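Long-range contact in protein LEC-6 (Caenorhabditis elegans, PDB 3VV1), which binds galactose-containing glycans as a nematode galectin, with a preference for fucose-containing saccharides such as galactose-1,4-fucose: residues 60-65 / 72-77. Numbering follows the deposited sequence.
Sequences RFHINL and VLHFNA. With GAL (beta-D-galactopyranose), chain C.
Ala-77 packs its CB over one face of the Phe-61 ring, 3.4 Å from Phe-61 CE2, in a CH-pi contact; Phe-61 takes chi1 70°, putting CG between its backbone N and carbonyl carbon, and the ring swings across to meet it. In the middle of this antiparallel hairpin Ile-63 CD1 touches Phe-75 CD2 as the two side chains run alongside each other. At the far end Leu-65 and Leu-73 lie side by side, while the backbone slips: Leu-65 O takes Val-72 N at 2.8 Å and, weakly, Leu-73 N, a classic beta bulge. These six side chains share the apolar, interior face.

The other face carries the sugar site. His-74 uses both ring nitrogens: ND1 donates in its ring plane to a lone pair of Asn-64 OD1 at 2.7 Å, which fixes the ring's rotation, and His-74 NE2 is hydrogen-bonded to galactose O4 (2.7 Å). Asn-64, a second-shell residue behind His-74, is itself anchored through ND2 by Glu-146 OE1. His-74 CE1 lies over one face of the His-62 ring, 3.5 Å from His-62 CG, the two planes inclined at 43°. Asn-76 ND2 donates to Phe-61 O at 2.9 Å from above the carbonyl plane, leaving that oxygen's axis to Ala-77 N. Asn-76 OD1 accepts a hydrogen bond from Arg-78 NE and another from a water shared with Arg-60 NH1 and the galactose, while Arg-60 NH2 forms a salt bridge to Asp-80.

His-74, Asn-76 and Arg-78, whose NH2 also reaches the galactose, make the histidine-asparagine-arginine set characteristic of galectins, and Trp-94 meets the His-74 ring. Strands 144-149 and 83-90 flank the hairpin in its sheet, and strand 46-54 of the opposing sheet packs Leu-48, Leu-50 and Leu-52 against the apolar face, closing the beta sandwich.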
ATOM      1  N   ARG A  60      13.106   3.141 -25.724  1.00 14.86           N
ATOM      2  CA  ARG A  60      11.717   2.861 -25.317  1.00 13.55           C
ATOM      3  C   ARG A  60      11.585   2.702 -23.841  1.00 12.58           C
ATOM      4  O   ARG A  60      12.524   2.338 -23.200  1.00 14.07           O
ATOM      5  CB  ARG A  60      11.215   1.544 -25.969  1.00 15.04           C
ATOM      6  CG  ARG A  60      11.326   1.587 -27.496  1.00 14.68           C
ATOM      7  CD  ARG A  60      10.728   0.318 -28.112  1.00 15.30           C
ATOM      8  NE  ARG A  60      10.821   0.426 -29.569  1.00 16.00           N
ATOM      9  CZ  ARG A  60      10.455  -0.551 -30.413  1.00 18.39           C
ATOM     10  NH1 ARG A  60       9.944  -1.710 -29.939  1.00 17.83           N
ATOM     11  NH2 ARG A  60      10.624  -0.395 -31.718  1.00 21.34           N
ATOM     12  N   PHE A  61      10.344   2.847 -23.345  1.00 10.98           N
ATOM     13  CA  PHE A  61      10.047   2.395 -22.007  1.00 10.64           C
ATOM     14  C   PHE A  61       8.614   1.924 -22.040  1.00  9.86           C
ATOM     15  O   PHE A  61       7.812   2.292 -22.930  1.00  9.86           O
ATOM     16  CB  PHE A  61      10.263   3.493 -20.909  1.00 11.13           C
ATOM     17  CG  PHE A  61       9.259   4.641 -20.930  1.00 10.20           C
ATOM     18  CD1 PHE A  61       8.055   4.558 -20.250  1.00 10.65           C
ATOM     19  CD2 PHE A  61       9.594   5.843 -21.581  1.00 11.79           C
ATOM     20  CE1 PHE A  61       7.178   5.649 -20.221  1.00 11.43           C
ATOM     21  CE2 PHE A  61       8.696   6.936 -21.596  1.00 12.60           C
ATOM     22  CZ  PHE A  61       7.489   6.829 -20.897  1.00 10.86           C
ATOM     23  N   HIS A  62       8.253   1.116 -21.063  1.00  9.75           N
ATOM     24  CA  HIS A  62       6.832   0.706 -21.011  1.00  9.56           C
ATOM     25  C   HIS A  62       6.345   0.544 -19.604  1.00 10.26           C
ATOM     26  O   HIS A  62       7.135   0.367 -18.667  1.00  9.92           O
ATOM     27  CB  HIS A  62       6.569  -0.579 -21.852  1.00 11.08           C
ATOM     28  CG  HIS A  62       7.300  -1.769 -21.368  1.00 11.68           C
ATOM     29  ND1 HIS A  62       8.518  -2.139 -21.858  1.00 14.68           N
ATOM     30  CD2 HIS A  62       6.989  -2.682 -20.371  1.00 13.03           C
ATOM     31  CE1 HIS A  62       8.909  -3.260 -21.254  1.00 16.08           C
ATOM     32  NE2 HIS A  62       7.992  -3.587 -20.333  1.00 14.74           N
ATOM     33  N   ILE A  63       4.998   0.609 -19.475  1.00  8.74           N
ATOM     34  CA  ILE A  63       4.302   0.238 -18.240  1.00  9.33           C
ATOM     35  C   ILE A  63       3.413  -0.930 -18.611  1.00  8.80           C
ATOM     36  O   ILE A  63       2.662  -0.834 -19.575  1.00  8.52           O
ATOM     37  CB  ILE A  63       3.441   1.409 -17.740  1.00  9.41           C
ATOM     38  CG1 ILE A  63       4.267   2.589 -17.189  1.00 13.50           C
ATOM     39  CG2 ILE A  63       2.558   0.910 -16.615  1.00 11.18           C
ATOM     40  CD1 ILE A  63       4.747   3.581 -18.160  1.00 18.79           C
ATOM     41  N   ASN A  64       3.512  -2.025 -17.867  1.00  9.32           N
ATOM     42  CA  ASN A  64       2.559  -3.183 -18.011  1.00  9.97           C
ATOM     43  C   ASN A  64       1.641  -3.281 -16.815  1.00  9.77           C
ATOM     44  O   ASN A  64       2.129  -3.256 -15.672  1.00 10.91           O
ATOM     45  CB  ASN A  64       3.302  -4.506 -18.131  1.00 11.10           C
ATOM     46  CG  ASN A  64       4.020  -4.662 -19.452  1.00 12.37           C
ATOM     47  OD1 ASN A  64       3.599  -4.116 -20.473  1.00 12.00           O
ATOM     48  ND2 ASN A  64       5.139  -5.364 -19.425  1.00 13.96           N
ATOM     49  N   LEU A  65       0.331  -3.397 -17.073  1.00  8.56           N
ATOM     50  CA  LEU A  65      -0.639  -3.747 -16.012  1.00  9.47           C
ATOM     51  C   LEU A  65      -0.943  -5.216 -16.265  1.00  9.73           C
ATOM     52  O   LEU A  65      -1.551  -5.546 -17.309  1.00 10.69           O
ATOM     53  CB  LEU A  65      -1.894  -2.871 -16.133  1.00  9.80           C
ATOM     54  CG  LEU A  65      -1.680  -1.363 -16.195  1.00 10.00           C
ATOM     55  CD1 LEU A  65      -3.016  -0.614 -16.363  1.00 11.95           C
ATOM     56  CD2 LEU A  65      -0.900  -0.838 -14.985  1.00 11.77           C
ATOM     57  N   VAL A  72      -2.846  -6.946 -19.381  1.00 10.36           N
ATOM     58  CA  VAL A  72      -4.095  -6.227 -19.726  1.00 10.20           C
ATOM     59  C   VAL A  72      -3.799  -4.970 -20.535  1.00  9.30           C
ATOM     60  O   VAL A  72      -4.493  -4.676 -21.506  1.00 10.43           O
ATOM     61  CB  VAL A  72      -4.884  -5.868 -18.459  1.00 10.26           C
ATOM     62  CG1 VAL A  72      -5.985  -4.816 -18.743  1.00 12.30           C
ATOM     63  CG2 VAL A  72      -5.503  -7.136 -17.864  1.00 12.94           C
ATOM     64  N   LEU A  73      -2.754  -4.209 -20.144  1.00  8.92           N
ATOM     65  CA  LEU A  73      -2.305  -3.074 -20.934  1.00  8.26           C
ATOM     66  C   LEU A  73      -0.813  -2.949 -20.909  1.00  8.24           C
ATOM     67  O   LEU A  73      -0.189  -2.951 -19.827  1.00  8.88           O
ATOM     68  CB  LEU A  73      -2.927  -1.777 -20.398  1.00  8.77           C
ATOM     69  CG  LEU A  73      -2.360  -0.481 -21.009  1.00  7.49           C
ATOM     70  CD1 LEU A  73      -2.592  -0.344 -22.526  1.00 10.42           C
ATOM     71  CD2 LEU A  73      -2.967   0.717 -20.322  1.00  9.35           C
ATOM     72  N   HIS A  74      -0.221  -2.902 -22.121  1.00  8.75           N
ATOM     73  CA  HIS A  74       1.196  -2.617 -22.291  1.00  9.04           C
ATOM     74  C   HIS A  74       1.182  -1.258 -22.944  1.00  8.44           C
ATOM     75  O   HIS A  74       0.701  -1.106 -24.070  1.00  9.05           O
ATOM     76  CB  HIS A  74       1.771  -3.706 -23.234  1.00  9.54           C
ATOM     77  CG  HIS A  74       3.157  -3.402 -23.794  1.00  8.94           C
ATOM     78  ND1 HIS A  74       4.287  -3.606 -23.065  1.00  9.95           N
ATOM     79  CD2 HIS A  74       3.577  -3.005 -25.060  1.00 10.42           C
ATOM     80  CE1 HIS A  74       5.386  -3.369 -23.823  1.00 12.08           C
ATOM     81  NE2 HIS A  74       4.952  -2.972 -25.052  1.00 11.14           N
ATOM     82  N   PHE A  75       1.698  -0.254 -22.242  1.00  8.11           N
ATOM     83  CA  PHE A  75       1.753   1.142 -22.731  1.00  7.58           C
ATOM     84  C   PHE A  75       3.228   1.407 -23.065  1.00  8.99           C
ATOM     85  O   PHE A  75       4.080   1.397 -22.161  1.00  9.25           O
ATOM     86  CB  PHE A  75       1.253   2.057 -21.588  1.00  8.72           C
ATOM     87  CG  PHE A  75       1.449   3.529 -21.870  1.00  9.03           C
ATOM     88  CD1 PHE A  75       0.429   4.266 -22.495  1.00  9.04           C
ATOM     89  CD2 PHE A  75       2.649   4.203 -21.505  1.00  9.18           C
ATOM     90  CE1 PHE A  75       0.567   5.622 -22.752  1.00  9.92           C
ATOM     91  CE2 PHE A  75       2.771   5.576 -21.789  1.00 10.52           C
ATOM     92  CZ  PHE A  75       1.747   6.283 -22.375  1.00 11.26           C
ATOM     93  N   ASN A  76       3.551   1.562 -24.341  1.00  9.03           N
ATOM     94  CA  ASN A  76       4.988   1.575 -24.744  1.00  9.41           C
ATOM     95  C   ASN A  76       5.305   2.891 -25.460  1.00  9.73           C
ATOM     96  O   ASN A  76       4.819   3.150 -26.554  1.00 11.32           O
ATOM     97  CB  ASN A  76       5.171   0.397 -25.682  1.00 11.42           C
ATOM     98  CG  ASN A  76       6.650   0.054 -26.017  1.00 11.23           C
ATOM     99  OD1 ASN A  76       6.886  -0.642 -27.005  1.00 12.83           O
ATOM    100  ND2 ASN A  76       7.628   0.457 -25.184  1.00 11.53           N
ATOM    101  N   ALA A  77       6.087   3.724 -24.813  1.00 10.37           N
ATOM    102  CA  ALA A  77       6.593   4.931 -25.440  1.00  9.82           C
ATOM    103  C   ALA A  77       7.810   4.548 -26.283  1.00 11.97           C
ATOM    104  O   ALA A  77       8.741   3.953 -25.771  1.00 12.03           O
ATOM    105  CB  ALA A  77       7.017   5.921 -24.323  1.00 10.19           C
TER
HETATM  106  C1  GAL C   2       6.534  -5.490 -30.333  1.00 18.10           C
HETATM  107  C2  GAL C   2       7.609  -5.219 -29.237  1.00 17.60           C
HETATM  108  C3  GAL C   2       7.091  -5.612 -27.905  1.00 16.32           C
HETATM  109  C4  GAL C   2       5.739  -4.925 -27.659  1.00 15.07           C
HETATM  110  C5  GAL C   2       4.803  -5.242 -28.836  1.00 15.95           C
HETATM  111  C6  GAL C   2       3.413  -4.591 -28.641  1.00 14.44           C
HETATM  112  O2  GAL C   2       8.754  -5.980 -29.547  1.00 21.79           O
HETATM  113  O3  GAL C   2       8.009  -5.154 -26.874  1.00 17.75           O
HETATM  114  O4  GAL C   2       5.929  -3.497 -27.531  1.00 14.00           O
HETATM  115  O5  GAL C   2       5.340  -4.769 -30.020  1.00 14.91           O
HETATM  116  O6  GAL C   2       2.585  -4.919 -29.772  1.00 15.82           O
HETATM  117  O   HOH W   1       8.855  -2.516 -27.288  1.00 17.63           O
HETATM  118  O   HOH W   2      10.005  -0.723 -23.658  1.00 20.19           O